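Local structure of beta-galactosidase (Trichoderma reesei, 3OG2) at residues A[46-51]-A[340-345]; A[283-288]-A[293-298]. The protein probably hydrolyses terminal non-reducing beta-D-galactose residues in beta-D-galactosides, as a family 35 glycoside hydrolase built round a TIM barrel. One frame throughout, in Å; residues are numbered along the deposited sequence. Where two conformers were deposited one is given.

Contact 1: residues A[46-51]-A[340-345]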
loop_
_atom_site.group_PDB
_atom_site.type_symbol
_atom_site.label_atom_id
_atom_site.label_comp_id
_atom_site.label_asym_id
_atom_site.label_seq_id
_atom_site.Cartn_x
_atom_site.Cartn_y
_atom_site.Cartn_z
ATOM N N GLU A 46 -5.157 -1.398 -3.814
ATOM C CA GLU A 46 -4.124 -2.356 -3.478
ATOM C C GLU A 46 -3.832 -2.345 -1.962
ATOM O O GLU A 46 -3.626 -1.261 -1.395
ATOM C CB GLU A 46 -2.806 -1.997 -4.197
ATOM C CG GLU A 46 -1.799 -3.113 -4.096
ATOM C CD GLU A 46 -1.872 -4.185 -5.149
ATOM O OE1 GLU A 46 -2.741 -4.145 -6.072
ATOM O OE2 GLU A 46 -1.030 -5.134 -5.075
ATOM N N VAL A 47 -3.814 -3.548 -1.390
ATOM C CA VAL A 47 -3.511 -3.795 0.035
ATOM C C VAL A 47 -2.653 -5.047 0.108
ATOM O O VAL A 47 -3.000 -6.022 -0.542
ATOM C CB VAL A 47 -4.787 -4.008 0.855
ATOM C CG1 VAL A 47 -4.450 -4.355 2.318
ATOM C CG2 VAL A 47 -5.714 -2.797 0.774
ATOM N N HIS A 48 -1.585 -5.016 0.886
ATOM C CA HIS A 48 -0.701 -6.198 0.946
ATOM C C HIS A 48 -0.809 -6.793 2.327
ATOM O O HIS A 48 -0.380 -6.183 3.292
ATOM C CB HIS A 48 0.745 -5.819 0.683
ATOM C CG HIS A 48 0.919 -5.330 -0.740
ATOM N ND1 HIS A 48 2.017 -4.677 -1.163
ATOM C CD2 HIS A 48 0.058 -5.487 -1.791
ATOM C CE1 HIS A 48 1.826 -4.403 -2.472
ATOM N NE2 HIS A 48 0.653 -4.874 -2.871
ATOM N N PRO A 49 -1.428 -7.969 2.475
ATOM C CA PRO A 49 -1.707 -8.506 3.823
ATOM C C PRO A 49 -0.441 -8.654 4.638
ATOM O O PRO A 49 -0.471 -8.462 5.860
ATOM C CB PRO A 49 -2.392 -9.846 3.559
ATOM C CG PRO A 49 -2.213 -10.149 2.125
ATOM C CD PRO A 49 -1.991 -8.825 1.405
ATOM N N PHE A 50 0.677 -9.003 3.991
ATOM C CA PHE A 50 1.893 -9.209 4.771
ATOM C C PHE A 50 2.518 -7.933 5.291
ATOM O O PHE A 50 3.445 -8.032 6.109
ATOM C CB PHE A 50 2.900 -10.006 3.898
ATOM C CG PHE A 50 3.183 -9.349 2.563
ATOM C CD1 PHE A 50 4.154 -8.355 2.463
ATOM C CD2 PHE A 50 2.462 -9.755 1.424
ATOM C CE1 PHE A 50 4.424 -7.710 1.254
ATOM C CE2 PHE A 50 2.727 -9.082 0.235
ATOM C CZ PHE A 50 3.671 -8.071 0.135
ATOM N N ARG A 51 2.037 -6.774 4.855
ATOM C CA ARG A 51 2.546 -5.486 5.369
ATOM C C ARG A 51 1.725 -4.959 6.556
ATOM O O ARG A 51 2.026 -3.889 7.080
ATOM C CB ARG A 51 2.564 -4.465 4.249
ATOM C CG ARG A 51 3.855 -4.687 3.398
ATOM C CD ARG A 51 3.842 -3.873 2.120
ATOM N NE ARG A 51 5.206 -3.606 1.630
ATOM C CZ ARG A 51 5.591 -3.666 0.369
ATOM N NH1 ARG A 51 4.820 -4.090 -0.632
ATOM N NH2 ARG A 51 6.850 -3.298 0.151
ATOM N N THR A 340 11.900 1.429 5.985
ATOM C CA THR A 340 10.880 0.661 6.721
ATOM C C THR A 340 9.481 1.043 6.308
ATOM O O THR A 340 8.618 0.186 6.097
ATOM C CB THR A 340 11.014 0.883 8.240
ATOM O OG1 THR A 340 12.357 0.632 8.609
ATOM C CG2 THR A 340 10.116 -0.137 8.934
ATOM N N SER A 341 9.177 2.329 6.207
ATOM C CA SER A 341 7.821 2.695 5.879
ATOM C C SER A 341 7.440 2.289 4.459
ATOM O O SER A 341 8.207 2.452 3.513
ATOM C CB SER A 341 7.722 4.244 6.020
ATOM O OG SER A 341 6.376 4.670 5.680
ATOM N N TYR A 342 6.184 1.855 4.273
ATOM C CA TYR A 342 5.615 1.743 2.916
ATOM C C TYR A 342 4.323 2.579 2.888
ATOM O O TYR A 342 3.339 2.243 2.248
ATOM C CB TYR A 342 5.299 0.323 2.522
ATOM C CG TYR A 342 5.277 0.050 1.017
ATOM C CD1 TYR A 342 6.331 0.403 0.159
ATOM C CD2 TYR A 342 4.158 -0.558 0.459
ATOM C CE1 TYR A 342 6.275 0.138 -1.219
ATOM C CE2 TYR A 342 4.096 -0.858 -0.932
ATOM C CZ TYR A 342 5.170 -0.479 -1.727
ATOM O OH TYR A 342 5.062 -0.815 -3.052
ATOM N N ASP A 343 4.351 3.761 3.552
ATOM C CA ASP A 343 3.165 4.610 3.520
ATOM C C ASP A 343 2.760 4.944 2.075
ATOM O O ASP A 343 1.565 5.010 1.782
ATOM C CB ASP A 343 3.442 5.905 4.274
ATOM C CG ASP A 343 2.314 6.914 4.190
ATOM O OD1 ASP A 343 1.424 6.880 5.093
ATOM O OD2 ASP A 343 2.298 7.706 3.220
ATOM N N TYR A 344 3.764 5.133 1.230
ATOM C CA TYR A 344 3.524 5.271 -0.242
ATOM C C TYR A 344 2.908 6.612 -0.564
ATOM O O TYR A 344 2.615 6.848 -1.747
ATOM C CB TYR A 344 2.705 4.097 -0.814
ATOM C CG TYR A 344 3.053 3.726 -2.237
ATOM C CD1 TYR A 344 4.193 2.952 -2.531
ATOM C CD2 TYR A 344 2.223 4.147 -3.289
ATOM C CE1 TYR A 344 4.498 2.615 -3.851
ATOM C CE2 TYR A 344 2.526 3.816 -4.610
ATOM C CZ TYR A 344 3.651 3.058 -4.859
ATOM O OH TYR A 344 3.938 2.753 -6.186
ATOM N N GLY A 345 2.660 7.498 0.409
ATOM C CA GLY A 345 1.849 8.679 0.107
ATOM C C GLY A 345 0.402 8.301 -0.259
ATOM O O GLY A 345 -0.270 9.134 -0.875
#

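Contact 2: residues A[283-288]-A[293-298]. With GLC (alpha-D-glucopyranose), chain C; MAN (alpha-D-mannopyranose), chain B; MAN (alpha-D-mannopyranose), chain D.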
loop_
_atom_site.group_PDB
_atom_site.type_symbol
_atom_site.label_atom_id
_atom_site.label_comp_id
_atom_site.label_asym_id
_atom_site.label_seq_id
_atom_site.Cartn_x
_atom_site.Cartn_y
_atom_site.Cartn_z
ATOM N N ALA A 283 3.848 6.983 -4.386
ATOM C CA ALA A 283 5.208 6.718 -4.889
ATOM C C ALA A 283 5.971 5.977 -3.818
ATOM O O ALA A 283 5.701 6.221 -2.633
ATOM C CB ALA A 283 5.890 8.036 -5.192
ATOM N N PHE A 284 6.898 5.096 -4.206
ATOM C CA PHE A 284 7.844 4.605 -3.202
ATOM C C PHE A 284 8.885 5.704 -2.976
ATOM O O PHE A 284 8.976 6.710 -3.702
ATOM C CB PHE A 284 8.450 3.288 -3.642
ATOM C CG PHE A 284 9.147 3.241 -4.992
ATOM C CD1 PHE A 284 10.423 3.787 -5.160
ATOM C CD2 PHE A 284 8.561 2.659 -6.107
ATOM C CE1 PHE A 284 11.118 3.775 -6.373
ATOM C CE2 PHE A 284 9.252 2.630 -7.323
ATOM C CZ PHE A 284 10.515 3.171 -7.459
ATOM N N ASP A 285 9.715 5.517 -1.948
ATOM C CA ASP A 285 10.698 6.524 -1.548
ATOM C C ASP A 285 11.959 5.764 -1.121
ATOM O O ASP A 285 11.811 4.836 -0.324
ATOM C CB ASP A 285 10.153 7.376 -0.401
ATOM C CG ASP A 285 10.984 8.610 -0.094
ATOM O OD1 ASP A 285 11.435 9.321 -1.038
ATOM O OD2 ASP A 285 11.191 8.959 1.092
ATOM N N PRO A 286 13.127 6.055 -1.612
ATOM C CA PRO A 286 14.346 5.334 -1.252
ATOM C C PRO A 286 14.944 5.828 0.062
ATOM O O PRO A 286 14.598 6.900 0.575
ATOM C CB PRO A 286 15.353 5.697 -2.379
ATOM C CG PRO A 286 14.900 7.107 -2.752
ATOM C CD PRO A 286 13.382 7.136 -2.635
ATOM N N PHE A 287 15.869 5.025 0.587
ATOM C CA PHE A 287 16.756 5.607 1.582
ATOM C C PHE A 287 17.345 6.928 1.011
ATOM O O PHE A 287 17.640 6.986 -0.186
ATOM C CB PHE A 287 17.868 4.634 1.935
ATOM C CG PHE A 287 17.537 3.677 3.055
ATOM C CD1 PHE A 287 17.537 4.103 4.398
ATOM C CD2 PHE A 287 17.263 2.341 2.749
ATOM C CE1 PHE A 287 17.265 3.220 5.437
ATOM C CE2 PHE A 287 16.977 1.457 3.782
ATOM C CZ PHE A 287 16.990 1.876 5.107
ATOM N N GLY A 288 17.509 7.907 1.886
ATOM C CA GLY A 288 17.979 9.246 1.488
ATOM C C GLY A 288 16.920 9.988 0.663
ATOM O O GLY A 288 17.240 10.999 0.022
ATOM N N GLU A 293 5.472 12.205 3.210
ATOM C CA GLU A 293 4.612 13.375 3.175
ATOM C C GLU A 293 4.800 14.114 1.852
ATOM O O GLU A 293 3.788 14.541 1.255
ATOM C CB GLU A 293 4.937 14.341 4.319
ATOM C CG GLU A 293 4.289 13.961 5.628
ATOM C CD GLU A 293 2.765 13.840 5.467
ATOM O OE1 GLU A 293 2.036 14.818 5.155
ATOM O OE2 GLU A 293 2.282 12.701 5.608
ATOM N N GLN A 294 6.035 14.273 1.395
ATOM C CA GLN A 294 6.312 14.931 0.102
ATOM C C GLN A 294 5.773 14.069 -1.044
ATOM O O GLN A 294 5.170 14.557 -2.025
ATOM C CB GLN A 294 7.809 15.244 0.001
ATOM C CG GLN A 294 7.984 16.642 -0.579
ATOM C CD GLN A 294 9.398 17.133 -0.511
ATOM O OE1 GLN A 294 9.819 17.590 0.543
ATOM N NE2 GLN A 294 10.134 17.054 -1.624
ATOM N N CYS A 295 5.894 12.725 -0.935
ATOM C CA CYS A 295 5.239 11.931 -1.986
ATOM C C CYS A 295 3.721 12.087 -2.031
ATOM O O CYS A 295 3.129 12.079 -3.116
ATOM C CB CYS A 295 5.615 10.456 -1.805
ATOM S SG CYS A 295 7.369 10.096 -2.002
ATOM N N SER A 296 3.079 12.236 -0.888
ATOM C CA SER A 296 1.627 12.436 -0.861
ATOM C C SER A 296 1.224 13.816 -1.424
ATOM O O SER A 296 0.123 13.978 -1.916
ATOM C CB SER A 296 1.062 12.302 0.549
ATOM O OG SER A 296 1.313 13.501 1.327
ATOM N N ALA A 297 2.138 14.779 -1.384
ATOM C CA ALA A 297 1.888 16.113 -1.970
ATOM C C ALA A 297 2.036 16.028 -3.495
ATOM O O ALA A 297 1.321 16.764 -4.167
ATOM C CB ALA A 297 2.838 17.131 -1.396
ATOM N N LEU A 298 2.882 15.154 -3.985
ATOM C CA LEU A 298 2.993 14.947 -5.426
ATOM C C LEU A 298 1.716 14.248 -5.871
ATOM O O LEU A 298 0.984 14.719 -6.742
ATOM C CB LEU A 298 4.233 14.099 -5.762
ATOM C CG LEU A 298 4.350 13.678 -7.229
ATOM C CD1 LEU A 298 4.504 14.877 -8.174
ATOM C CD2 LEU A 298 5.534 12.726 -7.423
HETATM C C1 GLC C . 15.665 5.443 -6.623
HETATM C C2 GLC C . 15.202 4.250 -7.419
HETATM C C3 GLC C . 14.647 4.561 -8.790
HETATM C C4 GLC C . 13.652 5.714 -8.691
HETATM C C5 GLC C . 14.194 6.917 -7.930
HETATM C C6 GLC C . 13.084 7.904 -7.555
HETATM O O2 GLC C . 16.131 3.212 -7.355
HETATM O O3 GLC C . 13.931 3.391 -9.207
HETATM O O4 GLC C . 13.093 6.047 -9.920
HETATM O O5 GLC C . 14.803 6.536 -6.693
HETATM O O6 GLC C . 13.640 9.214 -7.600
HETATM C C1 MAN B . 19.594 11.214 -5.984
HETATM C C2 MAN B . 18.762 11.152 -7.267
HETATM C C3 MAN B . 17.641 12.203 -7.172
HETATM C C4 MAN B . 16.801 11.981 -5.904
HETATM C C5 MAN B . 17.721 12.033 -4.684
HETATM C C6 MAN B . 16.947 11.690 -3.404
HETATM O O2 MAN B . 18.199 9.853 -7.321
HETATM O O3 MAN B . 16.812 12.156 -8.324
HETATM O O4 MAN B . 15.851 13.040 -5.807
HETATM O O5 MAN B . 18.769 11.048 -4.854
HETATM O O6 MAN B . 16.370 10.397 -3.495
HETATM C C1 MAN D . -1.628 21.405 0.888
HETATM C C2 MAN D . -1.201 21.686 -0.583
HETATM C C3 MAN D . -1.477 20.395 -1.401
HETATM C C4 MAN D . -0.658 19.217 -0.855
HETATM C C5 MAN D . -0.975 19.040 0.639
HETATM C C6 MAN D . 0.148 18.108 1.204
HETATM O O2 MAN D . 0.153 22.037 -0.608
HETATM O O3 MAN D . -0.990 20.525 -2.751
HETATM O O4 MAN D . -1.185 18.036 -1.497
HETATM O O5 MAN D . -0.944 20.268 1.350
HETATM O O6 MAN D . -0.373 17.721 2.493
#

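Contact 1: residues A[46-51]-A[340-345]
Arg51 and Tyr342 meet as a flat cation-pi stack: the guanidinium and ring centres are 3.5 Å apart, the planes differ by only 7°, and Arg51 CZ sits 19° off the ring normal. The overlap is spread over the whole group, with Arg51 NH1 3.3 Å from Tyr342 CE2 and Arg51 NE 3.4 Å from Tyr342 CD2. Extended from CG to NE, the arginine chain carries its flat end across to the ring. There Arg51 NH1 donates to His48 ND1 (2.9 Å) nearly in the guanidinium plane, and Arg51 NH2 is hydrogen-bonded to Asn329. The chain of hydrogen bonds continues in the imidazole plane, where His48 NE2 donates to the anti lone pair of Glu46 OE2 at 2.8 Å. Tyr344 CD1 covers the rim of the opposite face of Tyr342, while the phenol OH is hydrogen-bonded to Glu122 and Tyr322. A leucine in place of Tyr342 would probably leave the guanidinium without its flat support and Glu122 without the hydroxyl of this tyrosine. Glu122 binds beta-D-galactose, and His48 lies close to Tyr76, another galactose-binding residue; the hydrogen bond from Tyr342 to Glu122 is consistent with a second-shell role beside the TIM-barrel sugar site.

Contact 2: residues A[283-288]-A[293-298]
The ring of Phe284, whose carbonyl O lies 4.1 Å from Cys295 SG, stacks with Phe244 and has a glycan glucose at its edge, O3 near the ring plane and 3.8 Å from Phe284 CZ; a second conformer of this residue was deposited, which leaves the sugar approach doubtful. The contact belongs to a beta-to-alpha connection of the TIM barrel: the loop after strand 275-280 folds against helix 292-298, which it leads into. Cys295 SG carries the packing. Lying anti to its own carbonyl carbon (chi1 -63°), Cys295 SG reaches toward the loop, 4.1 Å from Ala283 CB and 4.2 Å from Asp285 CB. Its disulfide to Cys246 ties the helix to a second loop, and Gln294 NE2 is also hydrogen-bonded to Cys246 O. Asp285 closes the short link between the segments: its carboxylate accepts from the backbone N of Trp290 and Gly291 and is also hydrogen-bonded to Tyr339 OH. Away from the sulfur the two segments meet glycans carried by the protein itself. Pro286 CG comes 3.7 Å from O6 of the chain B mannose, whereas Ala297 CB lies 3.9 Å from C6 of the chain D mannose. Within the helix, Ser296 OG donates to Glu293 O at 2.7 Å, tilted 23° from the carbonyl plane.

Overall arrangement
From the N terminus, the chain first passes through 46-51, at the end of barrel strand 38-47, and meets its partner 340-345, 289 residues farther on, in the loop before helix 357-370. Contact 1 therefore closes a very long loop spanning most of the TIM barrel. Contact 2 falls within that span and closes a turn of four intervening residues, so the two nest and do not cross. Their centres are about 13 Å apart, yet they touch. Tyr344 O lies 2.9 Å from Ala283 N, a probable hydrogen bond. In addition, Tyr344 CE1 packs 3.5 Å from Phe284 N. Segment 340-345 thus joins the end of strand 38-47 to the loop following strand 275-280.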